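Local coordinates for protein triabin (Triatoma pallidipennis, PDB 1AVG) that inhibits the host's thrombin by forming a non-covalent one-to-one complex with it, inhibiting fibrin formation and thrombin-induced platelet aggregation while barely affecting its amidolytic activity, at residues V101-I113 with E121-D133. Sequence-based numbering, arbitrary orientation.
Unlike the reference sequence in segment 121-133: Arg123 (reference Asp), Phe127 (reference Leu).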
# COMPACT_ATOMS: atom_id res chain seq x y z
N VAL C 101 -4.02 -7.62 -13.32
CA VAL C 101 -2.87 -8.20 -13.98
C VAL C 101 -2.13 -7.27 -14.94
O VAL C 101 -2.73 -6.46 -15.63
CB VAL C 101 -3.26 -9.55 -14.74
CG1 VAL C 101 -4.63 -9.44 -15.36
CG2 VAL C 101 -2.23 -9.90 -15.82
N SER C 102 -0.81 -7.36 -14.89
CA SER C 102 0.03 -6.61 -15.79
C SER C 102 0.75 -7.77 -16.44
O SER C 102 1.63 -8.39 -15.84
CB SER C 102 1.00 -5.71 -15.04
OG SER C 102 1.67 -6.43 -14.02
N TYR C 103 0.33 -8.11 -17.64
CA TYR C 103 0.89 -9.23 -18.39
C TYR C 103 2.41 -9.33 -18.47
O TYR C 103 2.94 -10.34 -18.92
CB TYR C 103 0.31 -9.25 -19.80
CG TYR C 103 -1.17 -8.98 -19.85
CD1 TYR C 103 -2.08 -9.91 -19.37
CD2 TYR C 103 -1.66 -7.77 -20.33
CE1 TYR C 103 -3.45 -9.64 -19.37
CE2 TYR C 103 -3.02 -7.49 -20.33
CZ TYR C 103 -3.91 -8.43 -19.85
OH TYR C 103 -5.25 -8.14 -19.82
N ASP C 104 3.13 -8.31 -18.01
CA ASP C 104 4.58 -8.33 -18.07
C ASP C 104 5.24 -8.19 -16.71
O ASP C 104 6.46 -8.14 -16.61
CB ASP C 104 5.10 -7.22 -18.99
CG ASP C 104 4.68 -5.82 -18.53
OD1 ASP C 104 3.58 -5.67 -17.96
OD2 ASP C 104 5.46 -4.87 -18.76
N ASN C 105 4.43 -8.18 -15.65
CA ASN C 105 4.95 -8.02 -14.31
C ASN C 105 4.37 -9.07 -13.35
O ASN C 105 5.03 -10.07 -13.06
CB ASN C 105 4.64 -6.60 -13.83
CG ASN C 105 5.24 -6.29 -12.47
OD1 ASN C 105 6.25 -6.88 -12.06
ND2 ASN C 105 4.61 -5.37 -11.76
N PHE C 106 3.15 -8.85 -12.87
CA PHE C 106 2.52 -9.79 -11.95
C PHE C 106 1.02 -9.79 -12.15
O PHE C 106 0.48 -8.91 -12.82
CB PHE C 106 2.88 -9.46 -10.49
CG PHE C 106 2.13 -8.29 -9.91
CD1 PHE C 106 0.87 -8.47 -9.32
CD2 PHE C 106 2.67 -7.02 -9.93
CE1 PHE C 106 0.17 -7.40 -8.78
CE2 PHE C 106 1.98 -5.94 -9.39
CZ PHE C 106 0.73 -6.13 -8.82
N ALA C 107 0.33 -10.76 -11.55
CA ALA C 107 -1.11 -10.87 -11.68
C ALA C 107 -1.72 -11.46 -10.43
O ALA C 107 -1.26 -12.49 -9.95
CB ALA C 107 -1.46 -11.74 -12.87
N LEU C 108 -2.73 -10.77 -9.90
CA LEU C 108 -3.45 -11.23 -8.72
C LEU C 108 -4.59 -12.05 -9.32
O LEU C 108 -5.24 -11.60 -10.26
CB LEU C 108 -3.97 -10.03 -7.93
CG LEU C 108 -4.41 -10.16 -6.47
CD1 LEU C 108 -5.87 -9.75 -6.32
CD2 LEU C 108 -4.18 -11.56 -5.91
N VAL C 109 -4.83 -13.25 -8.80
CA VAL C 109 -5.85 -14.14 -9.34
C VAL C 109 -6.52 -14.98 -8.24
O VAL C 109 -5.88 -15.37 -7.27
CB VAL C 109 -5.19 -15.13 -10.39
CG1 VAL C 109 -6.16 -16.20 -10.83
CG2 VAL C 109 -4.68 -14.38 -11.60
N CYS C 110 -7.82 -15.21 -8.36
CA CYS C 110 -8.51 -16.04 -7.39
C CYS C 110 -8.61 -17.40 -8.05
O CYS C 110 -9.11 -17.51 -9.17
CB CYS C 110 -9.90 -15.50 -7.07
SG CYS C 110 -10.61 -16.19 -5.54
N ARG C 111 -8.07 -18.43 -7.40
CA ARG C 111 -8.06 -19.78 -7.93
C ARG C 111 -8.86 -20.79 -7.12
O ARG C 111 -8.82 -20.81 -5.89
CB ARG C 111 -6.62 -20.24 -8.02
CG ARG C 111 -6.37 -21.68 -8.44
CD ARG C 111 -5.01 -21.72 -9.11
NE ARG C 111 -4.11 -22.80 -8.73
CZ ARG C 111 -3.89 -23.24 -7.49
NH1 ARG C 111 -4.54 -22.72 -6.46
NH2 ARG C 111 -2.90 -24.08 -7.27
N SER C 112 -9.63 -21.60 -7.83
CA SER C 112 -10.42 -22.64 -7.21
C SER C 112 -9.87 -23.95 -7.73
O SER C 112 -9.88 -24.19 -8.94
CB SER C 112 -11.89 -22.52 -7.58
OG SER C 112 -12.43 -21.33 -7.06
N ILE C 113 -9.28 -24.74 -6.84
CA ILE C 113 -8.75 -26.03 -7.25
C ILE C 113 -9.74 -27.04 -6.70
O ILE C 113 -10.24 -26.89 -5.57
CB ILE C 113 -7.32 -26.35 -6.69
CG1 ILE C 113 -6.64 -25.11 -6.11
CG2 ILE C 113 -6.43 -26.90 -7.79
CD1 ILE C 113 -6.87 -24.90 -4.63
N GLU C 121 -11.70 -25.38 -3.10
CA GLU C 121 -10.57 -24.74 -2.43
C GLU C 121 -10.24 -23.43 -3.15
O GLU C 121 -9.83 -23.43 -4.31
CB GLU C 121 -9.37 -25.68 -2.42
CG GLU C 121 -8.41 -25.46 -1.26
CD GLU C 121 -7.22 -26.40 -1.28
OE1 GLU C 121 -7.43 -27.64 -1.36
OE2 GLU C 121 -6.08 -25.90 -1.21
N ASP C 122 -10.47 -22.31 -2.46
CA ASP C 122 -10.25 -20.98 -3.03
C ASP C 122 -9.12 -20.23 -2.35
O ASP C 122 -9.05 -20.17 -1.12
CB ASP C 122 -11.51 -20.13 -2.90
CG ASP C 122 -12.72 -20.77 -3.53
OD1 ASP C 122 -13.11 -21.86 -3.07
OD2 ASP C 122 -13.30 -20.17 -4.46
N ARG C 123 -8.30 -19.57 -3.15
CA ARG C 123 -7.19 -18.82 -2.61
C ARG C 123 -6.72 -17.75 -3.60
O ARG C 123 -6.68 -17.98 -4.81
CB ARG C 123 -6.07 -19.79 -2.23
CG ARG C 123 -4.90 -19.19 -1.47
CD ARG C 123 -4.01 -20.31 -0.93
NE ARG C 123 -2.67 -19.86 -0.56
CZ ARG C 123 -1.72 -20.65 -0.06
NH1 ARG C 123 -1.96 -21.94 0.13
NH2 ARG C 123 -0.53 -20.15 0.24
N TYR C 124 -6.47 -16.55 -3.08
CA TYR C 124 -5.99 -15.44 -3.89
C TYR C 124 -4.49 -15.62 -4.05
O TYR C 124 -3.75 -15.64 -3.06
CB TYR C 124 -6.31 -14.10 -3.20
CG TYR C 124 -7.80 -13.82 -3.05
CD1 TYR C 124 -8.54 -13.27 -4.10
CD2 TYR C 124 -8.47 -14.12 -1.87
CE1 TYR C 124 -9.91 -13.03 -3.98
CE2 TYR C 124 -9.84 -13.88 -1.73
CZ TYR C 124 -10.56 -13.33 -2.78
OH TYR C 124 -11.91 -13.11 -2.63
N LEU C 125 -4.04 -15.76 -5.29
CA LEU C 125 -2.64 -16.00 -5.59
C LEU C 125 -2.05 -14.90 -6.47
O LEU C 125 -2.79 -14.18 -7.14
CB LEU C 125 -2.49 -17.34 -6.30
CG LEU C 125 -3.15 -18.58 -5.69
CD1 LEU C 125 -3.14 -19.71 -6.71
CD2 LEU C 125 -2.44 -18.99 -4.42
N VAL C 126 -0.72 -14.81 -6.48
CA VAL C 126 -0.01 -13.82 -7.27
C VAL C 126 0.99 -14.49 -8.21
O VAL C 126 1.97 -15.08 -7.75
CB VAL C 126 0.74 -12.81 -6.37
CG1 VAL C 126 1.68 -11.95 -7.21
CG2 VAL C 126 -0.24 -11.94 -5.63
N PHE C 127 0.73 -14.41 -9.51
CA PHE C 127 1.61 -15.01 -10.52
C PHE C 127 2.67 -13.98 -10.89
O PHE C 127 2.35 -12.86 -11.27
CB PHE C 127 0.82 -15.39 -11.78
CG PHE C 127 -0.22 -16.48 -11.58
CD1 PHE C 127 -1.46 -16.18 -11.03
CD2 PHE C 127 0.03 -17.78 -12.01
CE1 PHE C 127 -2.45 -17.17 -10.92
CE2 PHE C 127 -0.95 -18.77 -11.90
CZ PHE C 127 -2.19 -18.47 -11.36
N GLU C 128 3.93 -14.36 -10.77
CA GLU C 128 5.02 -13.47 -11.10
C GLU C 128 5.58 -13.77 -12.48
O GLU C 128 5.62 -14.92 -12.90
CB GLU C 128 6.14 -13.60 -10.08
CG GLU C 128 5.78 -13.02 -8.75
CD GLU C 128 6.93 -13.05 -7.80
OE1 GLU C 128 7.96 -12.38 -8.06
OE2 GLU C 128 6.81 -13.76 -6.77
N ARG C 129 5.99 -12.73 -13.19
CA ARG C 129 6.55 -12.91 -14.51
C ARG C 129 8.06 -13.09 -14.36
O ARG C 129 8.70 -13.71 -15.20
CB ARG C 129 6.22 -11.69 -15.38
CG ARG C 129 6.19 -11.96 -16.87
CD ARG C 129 5.30 -13.14 -17.21
NE ARG C 129 4.37 -12.86 -18.30
CZ ARG C 129 3.92 -13.77 -19.16
NH1 ARG C 129 4.32 -15.04 -19.08
NH2 ARG C 129 3.03 -13.43 -20.08
N THR C 130 8.61 -12.58 -13.26
CA THR C 130 10.04 -12.69 -12.98
C THR C 130 10.34 -13.75 -11.91
O THR C 130 9.67 -13.81 -10.87
CB THR C 130 10.63 -11.29 -12.58
OG1 THR C 130 11.57 -10.87 -13.58
CG2 THR C 130 11.30 -11.31 -11.20
N LYS C 131 11.34 -14.58 -12.18
CA LYS C 131 11.74 -15.64 -11.25
C LYS C 131 12.46 -15.08 -10.03
O LYS C 131 13.44 -14.34 -10.15
CB LYS C 131 12.62 -16.67 -11.95
CG LYS C 131 13.13 -17.75 -11.02
CD LYS C 131 13.80 -18.88 -11.78
CE LYS C 131 15.03 -18.40 -12.52
NZ LYS C 131 15.55 -19.47 -13.39
N SER C 132 12.01 -15.48 -8.86
CA SER C 132 12.60 -15.02 -7.61
C SER C 132 13.87 -15.79 -7.25
O SER C 132 13.99 -16.29 -6.13
CB SER C 132 11.56 -15.13 -6.48
OG SER C 132 11.95 -14.44 -5.31
N ASP C 133 14.81 -15.90 -8.19
CA ASP C 133 16.09 -16.60 -7.98
C ASP C 133 16.02 -18.02 -7.41
O ASP C 133 16.36 -18.98 -8.11
CB ASP C 133 17.04 -15.74 -7.15
CG ASP C 133 17.50 -14.47 -7.88
OD1 ASP C 133 17.19 -14.31 -9.09
OD2 ASP C 133 18.18 -13.64 -7.24
O HOH W 1 7.96 -10.10 -11.18
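Cys110 and Tyr124 face each other as a non-hydrogen-bonded pair, and the sulfur SG lies over one face of the tyrosine ring, 4.0 Å from its centroid and offset toward the rim. With SG anti to the backbone N (chi1 -163°), cysteine combines this sulfur-aromatic contact with its disulfide to Cys6, whose backbone N-H is hydrogen-bonded to Asp122 OD2, while Tyr124 OH hydrogen-bonds to Glu9. Further along, the small hydroxyl of Ser112 suits a close hydrogen bond: OG reaches Asp122 OD2 at 3.0 Å from above the carboxylate plane. Strands 106-115 and 122-128 form the last antiparallel hairpin of the lipocalin-like calycin barrel, their side chains alternating between two faces; near Phe106, Val126 and Glu128 the face of Cys110 meets the chain of another protein, consistent with the thrombin complex. On the other face, branched Val109 presents CB at the edge of the Phe127 ring, 3.5 Å from CE1. The apolar methyl CD1 of Leu125 can lie over the flat face of the Arg111 guanidinium while NH2 makes a salt bridge to Glu55. Beyond the strands, the long, bent side chain of Arg129 hydrogen-bonds through NE to Tyr103 O at 3.0 Å, nearly in the guanidinium plane.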